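Local coordinates for protein glycerate 2-kinase (PDB 1X3L) that catalyses the magnesium-dependent transfer of a phosphate from ATP to D-glycerate, giving 2-phosphoglycerate, and also accepts other nucleotides or pyrophosphate as phosphate donor, at residues K48-V53 against E121-F126; V73-A78 against L113-R118; L358-V363 against A431-K436. One frame throughout, in Å; residues are numbered along the deposited sequence.

Contact 1: residues K48-V53 against E121-F126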
ATOM      1  N   LYS A  48      16.755   8.010 -25.082  1.00 53.88           N
ATOM      2  CA  LYS A  48      17.523   8.951 -25.883  1.00 54.83           C
ATOM      3  C   LYS A  48      18.319   9.923 -25.025  1.00 53.73           C
ATOM      4  O   LYS A  48      18.494  11.086 -25.382  1.00 54.15           O
ATOM      5  CB  LYS A  48      16.591   9.708 -26.835  1.00 56.33           C
ATOM      6  CG  LYS A  48      15.381  10.346 -26.174  1.00 59.64           C
ATOM      7  CD  LYS A  48      14.368  10.804 -27.219  1.00 60.52           C
ATOM      8  CE  LYS A  48      13.838   9.619 -28.020  1.00 61.58           C
ATOM      9  NZ  LYS A  48      12.879  10.022 -29.087  1.00 62.74           N
ATOM     10  N   GLY A  49      18.812   9.428 -23.895  1.00 51.91           N
ATOM     11  CA  GLY A  49      19.594  10.256 -22.995  1.00 49.58           C
ATOM     12  C   GLY A  49      20.066   9.438 -21.812  1.00 48.67           C
ATOM     13  O   GLY A  49      20.316   8.239 -21.944  1.00 49.72           O
ATOM     14  N   LYS A  50      20.190  10.078 -20.656  1.00 46.42           N
ATOM     15  CA  LYS A  50      20.623   9.385 -19.452  1.00 45.78           C
ATOM     16  C   LYS A  50      19.417   9.012 -18.595  1.00 45.19           C
ATOM     17  O   LYS A  50      18.299   9.468 -18.845  1.00 43.43           O
ATOM     18  CB  LYS A  50      21.573  10.272 -18.645  1.00 46.81           C
ATOM     19  CG  LYS A  50      22.899  10.554 -19.334  1.00 47.80           C
ATOM     20  CD  LYS A  50      23.778  11.445 -18.474  1.00 50.96           C
ATOM     21  CE  LYS A  50      25.115  11.712 -19.146  1.00 53.08           C
ATOM     22  NZ  LYS A  50      24.939  12.378 -20.466  1.00 54.57           N
ATOM     23  N   VAL A  51      19.648   8.178 -17.586  1.00 44.26           N
ATOM     24  CA  VAL A  51      18.583   7.746 -16.688  1.00 43.50           C
ATOM     25  C   VAL A  51      18.893   8.138 -15.248  1.00 43.28           C
ATOM     26  O   VAL A  51      19.974   7.850 -14.733  1.00 44.97           O
ATOM     27  CB  VAL A  51      18.384   6.219 -16.745  1.00 42.93           C
ATOM     28  CG1 VAL A  51      17.290   5.800 -15.768  1.00 44.41           C
ATOM     29  CG2 VAL A  51      18.020   5.797 -18.156  1.00 42.74           C
ATOM     30  N   TYR A  52      17.936   8.797 -14.606  1.00 41.01           N
ATOM     31  CA  TYR A  52      18.090   9.234 -13.227  1.00 40.54           C
ATOM     32  C   TYR A  52      17.049   8.540 -12.354  1.00 39.93           C
ATOM     33  O   TYR A  52      16.025   8.068 -12.849  1.00 38.55           O
ATOM     34  CB  TYR A  52      17.916  10.751 -13.140  1.00 41.36           C
ATOM     35  CG  TYR A  52      19.056  11.536 -13.755  1.00 45.65           C
ATOM     36  CD1 TYR A  52      20.256  11.715 -13.064  1.00 46.44           C
ATOM     37  CD2 TYR A  52      18.947  12.074 -15.040  1.00 45.47           C
ATOM     38  CE1 TYR A  52      21.321  12.412 -13.635  1.00 48.53           C
ATOM     39  CE2 TYR A  52      20.009  12.772 -15.622  1.00 47.11           C
ATOM     40  CZ  TYR A  52      21.193  12.937 -14.914  1.00 47.41           C
ATOM     41  OH  TYR A  52      22.250  13.615 -15.477  1.00 46.90           O
ATOM     42  N   VAL A  53      17.313   8.479 -11.054  1.00 37.35           N
ATOM     43  CA  VAL A  53      16.381   7.840 -10.136  1.00 35.77           C
ATOM     44  C   VAL A  53      16.125   8.668  -8.888  1.00 35.01           C
ATOM     45  O   VAL A  53      17.056   9.122  -8.229  1.00 35.63           O
ATOM     46  CB  VAL A  53      16.891   6.452  -9.671  1.00 35.12           C
ATOM     47  CG1 VAL A  53      15.995   5.923  -8.555  1.00 36.19           C
ATOM     48  CG2 VAL A  53      16.904   5.474 -10.835  1.00 35.40           C
ATOM     49  N   GLU A 121      15.679  17.678 -21.098  1.00 44.81           N
ATOM     50  CA  GLU A 121      14.446  17.313 -21.786  1.00 42.83           C
ATOM     51  C   GLU A 121      14.537  15.973 -22.513  1.00 42.70           C
ATOM     52  O   GLU A 121      13.520  15.414 -22.917  1.00 41.24           O
ATOM     53  CB  GLU A 121      14.051  18.396 -22.797  1.00 41.46           C
ATOM     54  CG  GLU A 121      13.701  19.762 -22.203  1.00 42.02           C
ATOM     55  CD  GLU A 121      14.899  20.478 -21.594  1.00 42.68           C
ATOM     56  OE1 GLU A 121      16.044  20.184 -22.002  1.00 43.94           O
ATOM     57  OE2 GLU A 121      14.695  21.348 -20.719  1.00 42.13           O
ATOM     58  N   ASN A 122      15.750  15.456 -22.683  1.00 42.51           N
ATOM     59  CA  ASN A 122      15.922  14.187 -23.381  1.00 43.44           C
ATOM     60  C   ASN A 122      16.306  13.036 -22.448  1.00 42.73           C
ATOM     61  O   ASN A 122      16.572  11.924 -22.905  1.00 42.37           O
ATOM     62  CB  ASN A 122      16.975  14.332 -24.483  1.00 44.85           C
ATOM     63  CG  ASN A 122      18.363  14.547 -23.932  1.00 46.18           C
ATOM     64  OD1 ASN A 122      18.597  15.470 -23.151  1.00 49.48           O
ATOM     65  ND2 ASN A 122      19.297  13.692 -24.334  1.00 48.58           N
ATOM     66  N   ASP A 123      16.339  13.304 -21.146  1.00 41.82           N
ATOM     67  CA  ASP A 123      16.672  12.270 -20.170  1.00 42.16           C
ATOM     68  C   ASP A 123      15.404  11.666 -19.571  1.00 41.85           C
ATOM     69  O   ASP A 123      14.319  12.247 -19.657  1.00 41.48           O
ATOM     70  CB  ASP A 123      17.520  12.838 -19.029  1.00 43.29           C
ATOM     71  CG  ASP A 123      18.838  13.403 -19.503  1.00 44.29           C
ATOM     72  OD1 ASP A 123      19.444  12.817 -20.425  1.00 45.62           O
ATOM     73  OD2 ASP A 123      19.273  14.428 -18.937  1.00 45.24           O
ATOM     74  N   ILE A 124      15.553  10.496 -18.960  1.00 40.87           N
ATOM     75  CA  ILE A 124      14.438   9.810 -18.325  1.00 40.07           C
ATOM     76  C   ILE A 124      14.654   9.844 -16.815  1.00 39.62           C
ATOM     77  O   ILE A 124      15.766   9.605 -16.335  1.00 39.88           O
ATOM     78  CB  ILE A 124      14.348   8.335 -18.782  1.00 41.50           C
ATOM     79  CG1 ILE A 124      14.019   8.272 -20.275  1.00 41.56           C
ATOM     80  CG2 ILE A 124      13.298   7.587 -17.959  1.00 40.52           C
ATOM     81  CD1 ILE A 124      13.846   6.865 -20.807  1.00 42.42           C
ATOM     82  N   VAL A 125      13.599  10.158 -16.071  1.00 37.26           N
ATOM     83  CA  VAL A 125      13.688  10.213 -14.616  1.00 35.94           C
ATOM     84  C   VAL A 125      12.667   9.288 -13.966  1.00 35.63           C
ATOM     85  O   VAL A 125      11.461   9.511 -14.072  1.00 35.48           O
ATOM     86  CB  VAL A 125      13.440  11.642 -14.081  1.00 36.42           C
ATOM     87  CG1 VAL A 125      13.541  11.649 -12.560  1.00 35.55           C
ATOM     88  CG2 VAL A 125      14.442  12.618 -14.691  1.00 37.72           C
ATOM     89  N   PHE A 126      13.156   8.248 -13.298  1.00 35.61           N
ATOM     90  CA  PHE A 126      12.288   7.304 -12.601  1.00 34.63           C
ATOM     91  C   PHE A 126      11.940   7.875 -11.231  1.00 35.34           C
ATOM     92  O   PHE A 126      12.824   8.299 -10.487  1.00 36.06           O
ATOM     93  CB  PHE A 126      13.001   5.960 -12.397  1.00 34.74           C
ATOM     94  CG  PHE A 126      12.895   5.024 -13.562  1.00 33.29           C
ATOM     95  CD1 PHE A 126      11.760   4.241 -13.737  1.00 35.30           C
ATOM     96  CD2 PHE A 126      13.929   4.923 -14.483  1.00 32.65           C
ATOM     97  CE1 PHE A 126      11.656   3.367 -14.815  1.00 35.11           C
ATOM     98  CE2 PHE A 126      13.837   4.054 -15.566  1.00 33.71           C
ATOM     99  CZ  PHE A 126      12.700   3.274 -15.733  1.00 35.80           C
TER
HETATM  100  O   HOH W   1      14.798   9.565 -23.133  1.00 43.69           O
HETATM  101  O   HOH W   2      21.800  14.375 -18.102  1.00 50.48           O

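Contact 2: residues V73-A78 against L113-R118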
ATOM      1  N   VAL A  73      22.289   3.767 -14.312  1.00 47.89           N
ATOM      2  CA  VAL A  73      21.800   5.027 -13.769  1.00 47.23           C
ATOM      3  C   VAL A  73      22.900   6.068 -13.597  1.00 47.45           C
ATOM      4  O   VAL A  73      23.879   5.847 -12.884  1.00 46.31           O
ATOM      5  CB  VAL A  73      21.099   4.800 -12.412  1.00 46.75           C
ATOM      6  CG1 VAL A  73      20.619   6.123 -11.841  1.00 46.37           C
ATOM      7  CG2 VAL A  73      19.928   3.843 -12.592  1.00 45.79           C
ATOM      8  N   GLU A  74      22.725   7.206 -14.258  1.00 47.25           N
ATOM      9  CA  GLU A  74      23.688   8.294 -14.189  1.00 48.14           C
ATOM     10  C   GLU A  74      23.852   8.753 -12.750  1.00 47.71           C
ATOM     11  O   GLU A  74      24.970   8.941 -12.272  1.00 48.38           O
ATOM     12  CB  GLU A  74      23.222   9.469 -15.052  1.00 48.39           C
ATOM     13  CG  GLU A  74      24.119  10.695 -14.978  1.00 50.75           C
ATOM     14  CD  GLU A  74      25.560  10.384 -15.332  1.00 51.39           C
ATOM     15  OE1 GLU A  74      25.783   9.663 -16.330  1.00 50.69           O
ATOM     16  OE2 GLU A  74      26.468  10.866 -14.618  1.00 53.18           O
ATOM     17  N   ASP A  75      22.727   8.931 -12.065  1.00 46.40           N
ATOM     18  CA  ASP A  75      22.739   9.371 -10.679  1.00 46.77           C
ATOM     19  C   ASP A  75      21.317   9.409 -10.128  1.00 46.28           C
ATOM     20  O   ASP A  75      20.345   9.265 -10.876  1.00 47.10           O
ATOM     21  CB  ASP A  75      23.386  10.758 -10.574  1.00 47.62           C
ATOM     22  CG  ASP A  75      23.603  11.196  -9.136  1.00 49.81           C
ATOM     23  OD1 ASP A  75      24.076  10.375  -8.323  1.00 49.62           O
ATOM     24  OD2 ASP A  75      23.313  12.368  -8.818  1.00 52.43           O
ATOM     25  N   GLY A  76      21.200   9.591  -8.818  1.00 43.88           N
ATOM     26  CA  GLY A  76      19.894   9.644  -8.194  1.00 42.67           C
ATOM     27  C   GLY A  76      19.972   9.666  -6.682  1.00 40.98           C
ATOM     28  O   GLY A  76      21.058   9.745  -6.104  1.00 39.66           O
ATOM     29  N   VAL A  77      18.814   9.604  -6.038  1.00 38.53           N
ATOM     30  CA  VAL A  77      18.751   9.603  -4.583  1.00 38.06           C
ATOM     31  C   VAL A  77      17.589   8.733  -4.107  1.00 38.03           C
ATOM     32  O   VAL A  77      16.543   8.664  -4.755  1.00 36.94           O
ATOM     33  CB  VAL A  77      18.568  11.034  -4.015  1.00 37.29           C
ATOM     34  CG1 VAL A  77      17.201  11.591  -4.400  1.00 36.33           C
ATOM     35  CG2 VAL A  77      18.728  11.013  -2.501  1.00 39.39           C
ATOM     36  N   ALA A  78      17.794   8.062  -2.982  1.00 36.21           N
ATOM     37  CA  ALA A  78      16.780   7.202  -2.393  1.00 37.78           C
ATOM     38  C   ALA A  78      16.597   7.649  -0.950  1.00 37.70           C
ATOM     39  O   ALA A  78      17.535   7.597  -0.153  1.00 38.45           O
ATOM     40  CB  ALA A  78      17.230   5.745  -2.450  1.00 36.90           C
ATOM     41  N   LEU A 113      15.523  17.707  -6.033  1.00 40.04           N
ATOM     42  CA  LEU A 113      15.387  18.877  -6.899  1.00 42.33           C
ATOM     43  C   LEU A 113      16.686  19.107  -7.668  1.00 43.91           C
ATOM     44  O   LEU A 113      16.672  19.475  -8.843  1.00 42.97           O
ATOM     45  CB  LEU A 113      15.051  20.130  -6.085  1.00 43.23           C
ATOM     46  CG  LEU A 113      13.831  20.116  -5.160  1.00 44.86           C
ATOM     47  CD1 LEU A 113      13.394  21.552  -4.921  1.00 45.14           C
ATOM     48  CD2 LEU A 113      12.696  19.319  -5.771  1.00 44.89           C
ATOM     49  N   SER A 114      17.807  18.887  -6.989  1.00 44.92           N
ATOM     50  CA  SER A 114      19.116  19.053  -7.600  1.00 46.22           C
ATOM     51  C   SER A 114      19.228  18.143  -8.819  1.00 46.25           C
ATOM     52  O   SER A 114      19.702  18.556  -9.878  1.00 46.85           O
ATOM     53  CB  SER A 114      20.210  18.705  -6.589  1.00 47.19           C
ATOM     54  OG  SER A 114      21.476  18.645  -7.216  1.00 49.91           O
ATOM     55  N   ILE A 115      18.780  16.902  -8.661  1.00 44.45           N
ATOM     56  CA  ILE A 115      18.816  15.927  -9.741  1.00 43.36           C
ATOM     57  C   ILE A 115      17.917  16.342 -10.904  1.00 43.69           C
ATOM     58  O   ILE A 115      18.288  16.188 -12.069  1.00 42.63           O
ATOM     59  CB  ILE A 115      18.386  14.536  -9.231  1.00 44.74           C
ATOM     60  CG1 ILE A 115      19.433  14.016  -8.243  1.00 44.67           C
ATOM     61  CG2 ILE A 115      18.205  13.567 -10.400  1.00 44.07           C
ATOM     62  CD1 ILE A 115      19.027  12.754  -7.526  1.00 46.04           C
ATOM     63  N   LEU A 116      16.739  16.868 -10.588  1.00 42.99           N
ATOM     64  CA  LEU A 116      15.798  17.296 -11.617  1.00 44.88           C
ATOM     65  C   LEU A 116      16.274  18.566 -12.317  1.00 47.14           C
ATOM     66  O   LEU A 116      15.860  18.867 -13.438  1.00 49.33           O
ATOM     67  CB  LEU A 116      14.414  17.522 -11.007  1.00 41.99           C
ATOM     68  CG  LEU A 116      13.709  16.255 -10.513  1.00 39.52           C
ATOM     69  CD1 LEU A 116      12.375  16.623  -9.878  1.00 37.98           C
ATOM     70  CD2 LEU A 116      13.505  15.300 -11.681  1.00 36.48           C
ATOM     71  N   ASN A 117      17.143  19.315 -11.654  1.00 48.15           N
ATOM     72  CA  ASN A 117      17.669  20.529 -12.254  1.00 50.19           C
ATOM     73  C   ASN A 117      18.683  20.124 -13.319  1.00 49.77           C
ATOM     74  O   ASN A 117      18.802  20.769 -14.357  1.00 49.47           O
ATOM     75  CB  ASN A 117      18.340  21.402 -11.194  1.00 52.12           C
ATOM     76  CG  ASN A 117      18.862  22.702 -11.766  1.00 56.26           C
ATOM     77  OD1 ASN A 117      18.099  23.496 -12.320  1.00 57.33           O
ATOM     78  ND2 ASN A 117      20.166  22.926 -11.641  1.00 56.02           N
ATOM     79  N   ARG A 118      19.392  19.030 -13.057  1.00 50.21           N
ATOM     80  CA  ARG A 118      20.406  18.514 -13.968  1.00 50.09           C
ATOM     81  C   ARG A 118      19.839  17.684 -15.124  1.00 49.16           C
ATOM     82  O   ARG A 118      20.410  17.668 -16.212  1.00 47.96           O
ATOM     83  CB  ARG A 118      21.419  17.673 -13.188  1.00 51.85           C
ATOM     84  CG  ARG A 118      22.454  16.987 -14.059  1.00 55.57           C
ATOM     85  CD  ARG A 118      23.323  16.042 -13.242  1.00 57.97           C
ATOM     86  NE  ARG A 118      24.208  15.251 -14.089  1.00 59.67           N
ATOM     87  CZ  ARG A 118      24.978  14.262 -13.646  1.00 61.73           C
ATOM     88  NH1 ARG A 118      24.974  13.943 -12.356  1.00 61.44           N
ATOM     89  NH2 ARG A 118      25.748  13.589 -14.490  1.00 62.13           N
TER

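Contact 3: residues L358-V363 against A431-K436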
ATOM      1  N   LEU A 358     -16.590 -29.431   5.073  1.00 32.19           N
ATOM      2  CA  LEU A 358     -16.552 -29.184   3.638  1.00 31.47           C
ATOM      3  C   LEU A 358     -15.119 -29.345   3.122  1.00 31.92           C
ATOM      4  O   LEU A 358     -14.157 -29.237   3.889  1.00 33.34           O
ATOM      5  CB  LEU A 358     -17.062 -27.770   3.323  1.00 29.52           C
ATOM      6  CG  LEU A 358     -18.481 -27.444   3.796  1.00 30.15           C
ATOM      7  CD1 LEU A 358     -18.830 -26.002   3.440  1.00 31.14           C
ATOM      8  CD2 LEU A 358     -19.467 -28.410   3.152  1.00 27.33           C
ATOM      9  N   GLU A 359     -14.983 -29.633   1.834  1.00 30.12           N
ATOM     10  CA  GLU A 359     -13.668 -29.776   1.216  1.00 30.84           C
ATOM     11  C   GLU A 359     -13.280 -28.358   0.816  1.00 30.61           C
ATOM     12  O   GLU A 359     -13.260 -28.009  -0.369  1.00 28.32           O
ATOM     13  CB  GLU A 359     -13.747 -30.668  -0.027  1.00 34.89           C
ATOM     14  CG  GLU A 359     -14.078 -32.119   0.268  1.00 41.34           C
ATOM     15  CD  GLU A 359     -13.082 -32.750   1.222  1.00 46.38           C
ATOM     16  OE1 GLU A 359     -11.863 -32.576   1.011  1.00 49.54           O
ATOM     17  OE2 GLU A 359     -13.513 -33.421   2.180  1.00 50.52           O
ATOM     18  N   ALA A 360     -12.990 -27.536   1.818  1.00 28.40           N
ATOM     19  CA  ALA A 360     -12.653 -26.150   1.562  1.00 27.79           C
ATOM     20  C   ALA A 360     -11.588 -25.627   2.507  1.00 27.24           C
ATOM     21  O   ALA A 360     -11.305 -26.223   3.548  1.00 27.43           O
ATOM     22  CB  ALA A 360     -13.912 -25.293   1.675  1.00 27.35           C
ATOM     23  N   LEU A 361     -10.998 -24.501   2.132  1.00 25.09           N
ATOM     24  CA  LEU A 361      -9.973 -23.877   2.947  1.00 25.17           C
ATOM     25  C   LEU A 361     -10.101 -22.376   2.820  1.00 24.75           C
ATOM     26  O   LEU A 361     -10.474 -21.862   1.764  1.00 24.15           O
ATOM     27  CB  LEU A 361      -8.576 -24.325   2.500  1.00 24.66           C
ATOM     28  CG  LEU A 361      -7.359 -23.730   3.224  1.00 26.71           C
ATOM     29  CD1 LEU A 361      -6.203 -24.719   3.218  1.00 27.01           C
ATOM     30  CD2 LEU A 361      -6.946 -22.423   2.556  1.00 28.17           C
ATOM     31  N   ILE A 362      -9.840 -21.680   3.918  1.00 23.41           N
ATOM     32  CA  ILE A 362      -9.873 -20.230   3.920  1.00 24.28           C
ATOM     33  C   ILE A 362      -8.606 -19.746   4.602  1.00 24.62           C
ATOM     34  O   ILE A 362      -8.297 -20.151   5.728  1.00 22.57           O
ATOM     35  CB  ILE A 362     -11.088 -19.655   4.692  1.00 24.25           C
ATOM     36  CG1 ILE A 362     -12.373 -19.856   3.883  1.00 23.58           C
ATOM     37  CG2 ILE A 362     -10.877 -18.158   4.946  1.00 24.28           C
ATOM     38  CD1 ILE A 362     -13.632 -19.358   4.577  1.00 25.12           C
ATOM     39  N   VAL A 363      -7.852 -18.908   3.906  1.00 22.69           N
ATOM     40  CA  VAL A 363      -6.652 -18.345   4.496  1.00 23.22           C
ATOM     41  C   VAL A 363      -6.765 -16.831   4.340  1.00 23.66           C
ATOM     42  O   VAL A 363      -6.951 -16.325   3.233  1.00 23.49           O
ATOM     43  CB  VAL A 363      -5.357 -18.895   3.821  1.00 23.21           C
ATOM     44  CG1 VAL A 363      -5.379 -18.650   2.328  1.00 23.29           C
ATOM     45  CG2 VAL A 363      -4.133 -18.245   4.452  1.00 24.38           C
ATOM     46  N   ALA A 431     -10.357 -18.189  -0.591  1.00 22.31           N
ATOM     47  CA  ALA A 431     -11.274 -19.273  -0.250  1.00 23.04           C
ATOM     48  C   ALA A 431     -11.192 -20.342  -1.336  1.00 25.14           C
ATOM     49  O   ALA A 431     -11.389 -20.063  -2.520  1.00 24.94           O
ATOM     50  CB  ALA A 431     -12.707 -18.745  -0.127  1.00 23.73           C
ATOM     51  N   ILE A 432     -10.895 -21.571  -0.934  1.00 25.29           N
ATOM     52  CA  ILE A 432     -10.770 -22.656  -1.894  1.00 26.14           C
ATOM     53  C   ILE A 432     -11.796 -23.749  -1.654  1.00 27.41           C
ATOM     54  O   ILE A 432     -11.980 -24.198  -0.525  1.00 27.75           O
ATOM     55  CB  ILE A 432      -9.366 -23.304  -1.820  1.00 26.31           C
ATOM     56  CG1 ILE A 432      -8.283 -22.238  -2.002  1.00 26.63           C
ATOM     57  CG2 ILE A 432      -9.242 -24.395  -2.879  1.00 27.26           C
ATOM     58  CD1 ILE A 432      -6.882 -22.737  -1.703  1.00 27.63           C
ATOM     59  N   VAL A 433     -12.483 -24.160  -2.715  1.00 28.44           N
ATOM     60  CA  VAL A 433     -13.443 -25.257  -2.617  1.00 29.29           C
ATOM     61  C   VAL A 433     -13.015 -26.246  -3.699  1.00 30.30           C
ATOM     62  O   VAL A 433     -13.031 -25.928  -4.886  1.00 29.08           O
ATOM     63  CB  VAL A 433     -14.890 -24.804  -2.874  1.00 29.54           C
ATOM     64  CG1 VAL A 433     -15.840 -25.978  -2.653  1.00 33.11           C
ATOM     65  CG2 VAL A 433     -15.256 -23.654  -1.945  1.00 29.42           C
ATOM     66  N   THR A 434     -12.608 -27.439  -3.286  1.00 32.63           N
ATOM     67  CA  THR A 434     -12.146 -28.436  -4.240  1.00 33.96           C
ATOM     68  C   THR A 434     -13.232 -29.404  -4.683  1.00 36.31           C
ATOM     69  O   THR A 434     -13.115 -30.038  -5.729  1.00 37.95           O
ATOM     70  CB  THR A 434     -10.972 -29.240  -3.656  1.00 33.00           C
ATOM     71  OG1 THR A 434     -11.355 -29.793  -2.392  1.00 35.13           O
ATOM     72  CG2 THR A 434      -9.760 -28.340  -3.453  1.00 34.28           C
ATOM     73  N   SER A 435     -14.300 -29.512  -3.904  1.00 37.30           N
ATOM     74  CA  SER A 435     -15.366 -30.438  -4.253  1.00 40.24           C
ATOM     75  C   SER A 435     -16.647 -30.136  -3.489  1.00 41.80           C
ATOM     76  O   SER A 435     -16.609 -29.514  -2.428  1.00 40.14           O
ATOM     77  CB  SER A 435     -14.907 -31.868  -3.950  1.00 41.61           C
ATOM     78  OG  SER A 435     -15.908 -32.810  -4.280  1.00 47.13           O
ATOM     79  N   LYS A 436     -17.780 -30.576  -4.036  1.00 43.50           N
ATOM     80  CA  LYS A 436     -19.075 -30.369  -3.394  1.00 46.58           C
ATOM     81  C   LYS A 436     -19.313 -31.437  -2.327  1.00 47.80           C
ATOM     82  O   LYS A 436     -18.619 -32.476  -2.373  1.00 48.80           O
ATOM     83  CB  LYS A 436     -20.201 -30.432  -4.431  1.00 47.80           C
ATOM     84  CG  LYS A 436     -20.184 -29.303  -5.448  1.00 49.28           C
ATOM     85  CD  LYS A 436     -21.270 -29.481  -6.502  1.00 53.27           C
ATOM     86  CE  LYS A 436     -22.658 -29.498  -5.881  1.00 55.43           C
ATOM     87  NZ  LYS A 436     -23.727 -29.631  -6.908  1.00 58.77           N
TER
HETATM   88  O   HOH W   3     -17.343 -29.782   0.248  1.00 31.00           O

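Contact 1: residues K48-V53 against E121-F126
Asp123 OD1 accepts the backbone N-H of Lys50 in a nearly straight bond (N to OD1 2.8 Å, 174° at the hydrogen), which comes from above the carboxylate plane. OD2 accepts hydrogen bonds from the backbone N-H of Arg120 and from a water that also bonds to Tyr52 OH, while lying near the plane of the Tyr52 ring, 3.8 Å from its CE2. With CG beside its own backbone N (chi1 -61°), the short aspartate chain reaches back to the main chain just ahead of strand 51-53. Gly49 passes close by, its CA 3.6 Å from Asp123 OD1, where a beta carbon would collide with that oxygen and with Asn122 O. Asn122 ND2 meets a lone pair of Lys48 O at 2.9 Å, and a second water joins Lys48 N to Asn122 O. Beyond these loops the strands run parallel: Ile124 N bonds to Lys50 O, Tyr52 N to Ile124 O (2.9 Å) and Phe126 N to Tyr52 O. The beta-branched Val51 suits the extended chain, and its CG1 lies at the edge of the Phe126 ring, 3.7 Å from CD2; Tyr52 CB faces Val125 CG2 on the other side of the sheet. An alanine in place of Asp123 would probably leave the amides of Lys50 and Arg120 without their acceptor and the Tyr52-bound water less firmly held. Two amide N-H groups and a water meet the buried carboxylate and probably stabilise its negative charge; with Asn122, it ties the loops before the two strands together by side-chain-to-backbone bonds.

Contact 2: residues V73-A78 against L113-R118
Arg118 reaches from the last turn of helix 103-118 to Glu74. From CB its chain runs straight, with CG trans to the backbone N and no bend as far as NE, which lies close to Tyr52 OH; this length carries the guanidinium across to the other segment. There NH1 passes 4.0 Å from Asp75 CB, with Asp75 OD2 nearby but too far for a salt bridge. At the tip, NH2 forms a salt bridge with Glu74 OE2 at 2.8 Å. The bond is bent, 133° at the hydrogen, and meets the oxygen from above the carboxylate plane. The two planes stand 63° apart, and Glu74 CG sits over one face of the guanidinium, 3.4 Å from NH2.

One turn earlier, Ile115 fills the gap between helix and strand. Its CD1 lies against the backbone of Gly76, 3.3 Å from the CA, and also meets Val77 CG1 at 3.8 Å, where the branched valine offers it an apolar wall. Helix and strand run nearly antiparallel, at 158°, as expected where a helix covers the sheet of an alpha/beta fold. The chemistry is therefore divided: apolar contact holds the buried interface, and a bent salt bridge at the exposed margin, with a weak, long second partner for Glu74 in Arg90, probably adds electrostatic attraction.

Contact 3: residues L358-V363 against A431-K436
Leu361 and Ile432 exchange two backbone bonds and so form an antiparallel hydrogen-bonded pair: Ile432 N to Leu361 O at 2.7 Å, and Leu361 N to Ile432 O at 2.8 Å. Both donors lie in the plane of the carbonyl they meet, although the first bond is straighter at its hydrogen (173°) than the second (150°). Farther along, Thr434 N bonds to Glu359 O at 3.0 Å. Thr434 places OG1 between its backbone N and carbonyl carbon (chi1 54°), which brings the hydroxyl within 3.5 Å of Glu359 CB. A water bridges Glu359 N and Ser435 O, accepting from the first and donating to the second; Glu359 itself is the centre of an inverse gamma turn. Its charged end leads away from the partner strand, fitting for an exposed glutamate near the end of the strand.

The side chains pack in two layers. Leu361 CD2 approaches Ile432 CD1 on one face, at 4.3 Å. On the other, Ala360 and Val433 form a non-hydrogen-bonded pair, with Ala360 CB 4.2 Å from Val433 CG2, and Ala431 presents only a methyl to Ile362 CG1. The strands 359-366 and 427-435 thus lie side by side within a mixed sheet, strand 322-328 bonding to the far edge of 427-435 and strand 378-382 to that of 359-366. Helix 297-314 covers the face of Ala360, Ile362 and Val433, and the amino-terminal helix 6-20 packs on the face of Leu361 and Ile432.

How the contacts relate
Contacts 1 and 2 belong to one parallel sheet and its covering helix, their centres about 9 Å apart. Strand 51-56 links them: it pairs with 124-129 in contact 1 and, along its other edge, with 75-81, the strand of contact 2, probably through Val53 O to Val77 N (2.9 Å). Tyr52 and Arg118 also meet between the two. Helix 103-118 of contact 2 leads in the chain to strand 124-129. Contact 3 stands apart, in the mixed sheet on the opposite side of the chain's centre; its centre is about 50 Å from that of contact 1, and their nearest atoms about 33 Å apart. All three lie away from Lys58, the probable substrate-binding residue, and are structural packing.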